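Group 3 allergen SMIPP-S YvT004A06 (Sarcoptes scabiei type hominis, PDB 3H7T) is a scabies mite paralogue of trypsin-like serine proteases that keeps their fold but probably lacks proteolytic activity. Local coordinates at residues V120-W125 with A186-V191; V199-S204 with P211-R216. All blocks are in the same frame, centred on the assembly; numbering follows the deposited sequence.

Contact 1: residues V120-W125 with A186-V191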
loop_
_atom_site.group_PDB
_atom_site.type_symbol
_atom_site.label_atom_id
_atom_site.label_comp_id
_atom_site.label_asym_id
_atom_site.label_seq_id
_atom_site.Cartn_x
_atom_site.Cartn_y
_atom_site.Cartn_z
ATOM N N VAL A 120 -4.426 -0.774 12.565
ATOM C CA VAL A 120 -3.445 -1.287 11.618
ATOM C C VAL A 120 -2.254 -0.344 11.590
ATOM O O VAL A 120 -2.406 0.893 11.631
ATOM C CB VAL A 120 -4.016 -1.482 10.167
ATOM C CG1 VAL A 120 -5.140 -2.534 10.154
ATOM C CG2 VAL A 120 -4.506 -0.157 9.570
ATOM N N LEU A 121 -1.070 -0.934 11.548
ATOM C CA LEU A 121 0.167 -0.168 11.460
ATOM C C LEU A 121 0.485 0.113 9.990
ATOM O O LEU A 121 0.671 -0.812 9.201
ATOM C CB LEU A 121 1.315 -0.950 12.121
ATOM C CG LEU A 121 2.710 -0.334 11.968
ATOM C CD1 LEU A 121 2.787 1.009 12.708
ATOM C CD2 LEU A 121 3.790 -1.291 12.466
ATOM N N VAL A 122 0.559 1.392 9.643
ATOM C CA VAL A 122 0.770 1.836 8.267
ATOM C C VAL A 122 2.054 2.658 8.218
ATOM O O VAL A 122 2.351 3.405 9.143
ATOM C CB VAL A 122 -0.420 2.705 7.776
ATOM C CG1 VAL A 122 -0.193 3.251 6.344
ATOM C CG2 VAL A 122 -1.737 1.936 7.875
ATOM N N SER A 123 2.810 2.521 7.134
ATOM C CA SER A 123 4.109 3.172 7.030
ATOM C C SER A 123 4.416 3.503 5.579
ATOM O O SER A 123 4.160 2.695 4.678
ATOM C CB SER A 123 5.202 2.279 7.638
ATOM O OG SER A 123 5.218 1.013 7.013
ATOM N N GLY A 124 4.928 4.709 5.347
ATOM C CA GLY A 124 5.266 5.137 4.000
ATOM C C GLY A 124 5.905 6.509 3.952
ATOM O O GLY A 124 6.222 7.095 4.991
ATOM N N TRP A 125 6.090 7.005 2.735
ATOM C CA TRP A 125 6.796 8.269 2.484
ATOM C C TRP A 125 5.912 9.314 1.807
ATOM O O TRP A 125 6.424 10.232 1.176
ATOM C CB TRP A 125 8.013 8.024 1.590
ATOM C CG TRP A 125 9.090 7.168 2.192
ATOM C CD1 TRP A 125 10.193 7.598 2.873
ATOM C CD2 TRP A 125 9.189 5.746 2.119
ATOM N NE1 TRP A 125 10.972 6.529 3.244
ATOM C CE2 TRP A 125 10.379 5.375 2.796
ATOM C CE3 TRP A 125 8.385 4.742 1.557
ATOM C CZ2 TRP A 125 10.781 4.042 2.935
ATOM C CZ3 TRP A 125 8.795 3.409 1.685
ATOM C CH2 TRP A 125 9.981 3.074 2.368
ATOM N N ALA A 186 -0.041 5.683 -1.641
ATOM C CA ALA A 186 -0.654 4.518 -2.288
ATOM C C ALA A 186 0.342 3.367 -2.237
ATOM O O ALA A 186 1.540 3.561 -2.468
ATOM C CB ALA A 186 -1.058 4.823 -3.739
ATOM N N GLY A 187 -0.149 2.180 -1.883
ATOM C CA GLY A 187 0.688 0.997 -1.833
ATOM C C GLY A 187 1.293 0.730 -0.475
ATOM O O GLY A 187 1.863 -0.343 -0.257
ATOM N N ASP A 188 1.170 1.687 0.445
ATOM C CA ASP A 188 1.725 1.529 1.795
ATOM C C ASP A 188 1.173 0.264 2.452
ATOM O O ASP A 188 -0.015 -0.033 2.313
ATOM C CB ASP A 188 1.362 2.717 2.679
ATOM C CG ASP A 188 2.246 3.936 2.450
ATOM O OD1 ASP A 188 3.065 3.957 1.503
ATOM O OD2 ASP A 188 2.101 4.889 3.243
ATOM N N PRO A 189 2.038 -0.489 3.159
ATOM C CA PRO A 189 1.565 -1.666 3.876
ATOM C C PRO A 189 0.723 -1.290 5.093
ATOM O O PRO A 189 0.982 -0.275 5.755
ATOM C CB PRO A 189 2.858 -2.358 4.319
ATOM C CG PRO A 189 3.908 -1.242 4.331
ATOM C CD PRO A 189 3.508 -0.339 3.212
ATOM N N ALA A 190 -0.297 -2.097 5.368
ATOM C CA ALA A 190 -1.070 -1.944 6.593
ATOM C C ALA A 190 -0.973 -3.277 7.305
ATOM O O ALA A 190 -1.355 -4.301 6.745
ATOM C CB ALA A 190 -2.519 -1.590 6.291
ATOM N N VAL A 191 -0.442 -3.254 8.524
ATOM C CA VAL A 191 -0.048 -4.476 9.229
ATOM C C VAL A 191 -0.861 -4.721 10.494
ATOM O O VAL A 191 -1.097 -3.812 11.287
ATOM C CB VAL A 191 1.489 -4.473 9.568
ATOM C CG1 VAL A 191 1.894 -5.732 10.331
ATOM C CG2 VAL A 191 2.311 -4.365 8.305
HETATM O O HOH W 1 5.013 5.660 0.669
#
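Asp188 lies across Ser123, Gly124 and Val122 at the point where the loop leads into strand 189-191. Its CB rests on the CG1 methyl of Val122 at 4.0 Å, the two side chains crossing at about a right angle. Because CG is anti to the carbonyl carbon (chi1 -80°), the carboxylate folds back beside its own backbone N and over the Ser123-Gly124 backbone, where CG is 3.2 Å from Ser123 O. Both carboxylate oxygens lie over Gly124 CA, but their polar surroundings differ. OD2 has other acceptors close by, Ser123 O and Asp185 OD1. OD1 accepts from a water 2.7 Å away, and that water takes the backbone N-H of Trp125, whose indole NE1 is bonded separately to Ser58 O.

Further along, the strands pair as antiparallel neighbours. Leu121 N donates to Val191 O at 2.9 Å, and Val191 N returns a bond to Leu121 O. At the non-hydrogen-bonded pair, Val122 CG2 meets Ala190 CB at 3.9 Å, and Val120 CG2 reaches the same methyl. The ring CG of Pro189 lies 3.7 Å from Ser123 OG.

Active trypsin-like proteases read Gly-Asp-Ser-Gly-Gly-Pro here; this chain has alanine at Ala186, where the nucleophilic serine would fall, and an acid at Asp188, where the second glycine would be. With a water donating to OD1 and acceptors close to OD2, the buried carboxylate may be easier to protonate than a free aspartate.

Contact 2: residues V199-S204 with P211-R216; sequences VASYIS and PSVFLR
Three backbone hydrogen bonds tie Val199-Ser201 to Val213-Leu215. Val199 N gives its hydrogen to Leu215 O at 3.1 Å, Leu215 N gives back to Val199 O at 2.8 Å, and Ser201 N donates to Val213 O, also at 2.8 Å. Beyond this last bond the backbones are too far apart to pair directly, and a water bridges them, donating to Ser201 O and accepting from Val213 N.

Packing spreads outward from these bonds. Ser201 CB comes within 3.3 Å of Val213 O, while its hydroxyl makes a weak hydrogen bond with Asn85 ND2. By sequence, Ser201 and Asn85 match the serine and catalytic aspartate that are bonded in active trypsins, so an echo of that link probably survives with an amide in place of the acid. Phe214, with CG anti to its carbonyl carbon (chi1 -67°), brings CD1 to 3.7 Å from Ala200 CA, an oblique approach to the ring, and its CE1 meets the Ala200 methyl at 3.9 Å. Leu215 CB and Val199 CB pair at 4.2 Å. Farther out, the extended end of Ile203 (chi2 170°) carries CD1 to Val213 CG2 at 3.9 Å. In trypsins these two segments border the primary specificity pocket; Ile203, where trypsin has glycine, turns toward Val213 and helix 149-157.

Strand 212-216 is also paired with strand 169-172, and the Phe214 ring lies nearly parallel to that of Phe170 and edge-to-face with Phe144 of strand 140-147. Tyr156 of helix 149-157 packs on both Ile203 and Val213.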
loop_
_atom_site.group_PDB
_atom_site.type_symbol
_atom_site.label_atom_id
_atom_site.label_comp_id
_atom_site.label_asym_id
_atom_site.label_seq_id
_atom_site.Cartn_x
_atom_site.Cartn_y
_atom_site.Cartn_z
ATOM N N VAL A 199 -3.355 -2.832 1.792
ATOM C CA VAL A 199 -2.459 -2.068 0.927
ATOM C C VAL A 199 -3.137 -0.742 0.627
ATOM O O VAL A 199 -4.214 -0.718 0.027
ATOM C CB VAL A 199 -2.132 -2.820 -0.397
ATOM C CG1 VAL A 199 -1.263 -1.951 -1.309
ATOM C CG2 VAL A 199 -1.428 -4.163 -0.115
ATOM N N ALA A 200 -2.497 0.365 1.017
ATOM C CA ALA A 200 -3.128 1.681 0.891
ATOM C C ALA A 200 -3.532 2.054 -0.531
ATOM O O ALA A 200 -2.799 1.807 -1.493
ATOM C CB ALA A 200 -2.235 2.781 1.497
ATOM N N SER A 201 -4.722 2.635 -0.641
ATOM C CA SER A 201 -5.160 3.324 -1.834
ATOM C C SER A 201 -5.048 4.814 -1.598
ATOM O O SER A 201 -5.086 5.286 -0.453
ATOM C CB SER A 201 -6.631 3.036 -2.126
ATOM O OG SER A 201 -6.755 1.862 -2.894
ATOM N N TYR A 202 -4.957 5.550 -2.694
ATOM C CA TYR A 202 -5.070 7.001 -2.643
ATOM C C TYR A 202 -6.117 7.471 -3.639
ATOM O O TYR A 202 -5.967 7.277 -4.834
ATOM C CB TYR A 202 -3.722 7.662 -2.933
ATOM C CG TYR A 202 -3.793 9.164 -2.879
ATOM C CD1 TYR A 202 -3.776 9.838 -1.654
ATOM C CD2 TYR A 202 -3.895 9.914 -4.049
ATOM C CE1 TYR A 202 -3.862 11.235 -1.601
ATOM C CE2 TYR A 202 -3.963 11.306 -4.009
ATOM C CZ TYR A 202 -3.947 11.955 -2.788
ATOM O OH TYR A 202 -4.019 13.328 -2.762
ATOM N N ILE A 203 -7.185 8.076 -3.143
ATOM C CA ILE A 203 -8.252 8.554 -4.016
ATOM C C ILE A 203 -8.102 10.065 -4.187
ATOM O O ILE A 203 -8.467 10.847 -3.308
ATOM C CB ILE A 203 -9.652 8.183 -3.478
ATOM C CG1 ILE A 203 -9.714 6.683 -3.137
ATOM C CG2 ILE A 203 -10.733 8.569 -4.489
ATOM C CD1 ILE A 203 -10.975 6.249 -2.366
ATOM N N SER A 204 -7.558 10.470 -5.329
ATOM C CA SER A 204 -7.209 11.873 -5.553
ATOM C C SER A 204 -8.400 12.827 -5.372
ATOM O O SER A 204 -8.215 13.959 -4.950
ATOM C CB SER A 204 -6.547 12.053 -6.922
ATOM O OG SER A 204 -7.385 11.590 -7.962
ATOM N N PRO A 211 -12.462 8.512 6.197
ATOM C CA PRO A 211 -11.454 7.480 6.437
ATOM C C PRO A 211 -10.683 7.162 5.162
ATOM O O PRO A 211 -11.232 7.264 4.064
ATOM C CB PRO A 211 -12.289 6.258 6.840
ATOM C CG PRO A 211 -13.544 6.807 7.373
ATOM C CD PRO A 211 -13.816 8.057 6.574
ATOM N N SER A 212 -9.429 6.763 5.304
ATOM C CA SER A 212 -8.640 6.325 4.161
ATOM C C SER A 212 -9.022 4.899 3.733
ATOM O O SER A 212 -9.583 4.136 4.514
ATOM C CB SER A 212 -7.140 6.412 4.475
ATOM O OG SER A 212 -6.777 7.758 4.722
ATOM N N VAL A 213 -8.682 4.541 2.498
ATOM C CA VAL A 213 -9.102 3.261 1.926
ATOM C C VAL A 213 -7.910 2.339 1.676
ATOM O O VAL A 213 -6.874 2.756 1.131
ATOM C CB VAL A 213 -9.938 3.504 0.632
ATOM C CG1 VAL A 213 -10.243 2.196 -0.116
ATOM C CG2 VAL A 213 -11.230 4.241 0.988
ATOM N N PHE A 214 -8.079 1.075 2.061
ATOM C CA PHE A 214 -7.022 0.093 2.006
ATOM C C PHE A 214 -7.544 -1.160 1.333
ATOM O O PHE A 214 -8.586 -1.687 1.729
ATOM C CB PHE A 214 -6.574 -0.288 3.425
ATOM C CG PHE A 214 -5.896 0.821 4.181
ATOM C CD1 PHE A 214 -4.506 0.896 4.220
ATOM C CD2 PHE A 214 -6.647 1.780 4.880
ATOM C CE1 PHE A 214 -3.863 1.922 4.919
ATOM C CE2 PHE A 214 -6.011 2.804 5.581
ATOM C CZ PHE A 214 -4.614 2.876 5.592
ATOM N N LEU A 215 -6.808 -1.666 0.348
ATOM C CA LEU A 215 -7.133 -2.963 -0.215
ATOM C C LEU A 215 -7.135 -4.008 0.901
ATOM O O LEU A 215 -6.202 -4.083 1.705
ATOM C CB LEU A 215 -6.145 -3.369 -1.306
ATOM C CG LEU A 215 -6.517 -4.674 -2.008
ATOM C CD1 LEU A 215 -6.981 -4.374 -3.426
ATOM C CD2 LEU A 215 -5.339 -5.644 -1.994
ATOM N N ARG A 216 -8.202 -4.791 0.962
ATOM C CA ARG A 216 -8.284 -5.890 1.924
ATOM C C ARG A 216 -7.532 -7.068 1.321
ATOM O O ARG A 216 -8.053 -7.763 0.438
ATOM C CB ARG A 216 -9.748 -6.267 2.189
ATOM C CG ARG A 216 -9.965 -6.990 3.526
ATOM C CD ARG A 216 -10.791 -8.257 3.427
ATOM N NE ARG A 216 -12.160 -8.045 2.996
ATOM C CZ ARG A 216 -13.180 -8.866 3.249
ATOM N NH1 ARG A 216 -14.373 -8.560 2.781
ATOM N NH2 ARG A 216 -13.026 -9.976 3.965
HETATM O O HOH W 2 -7.100 6.325 1.122
#

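Overall arrangement
Both contacts belong to one curled antiparallel sheet, the barrel of the second trypsin lobe, and their centres are 10 Å apart. Strands 189-192 and 195-200 follow each other in the chain and pair, so contact 1 hands over directly to contact 2: Gly187 N and Asp188 O probably bond to Ala200, and Val122 CG2 packs on Phe214 CE1. Both are largely buried, though contact 2 runs out to partly exposed Ile203 near the former specificity pocket. Contact 1 sets a carboxylate and a water beside small aliphatic groups; contact 2 has no charged group at its interface and relies on more backbone bonds and an aromatic ring.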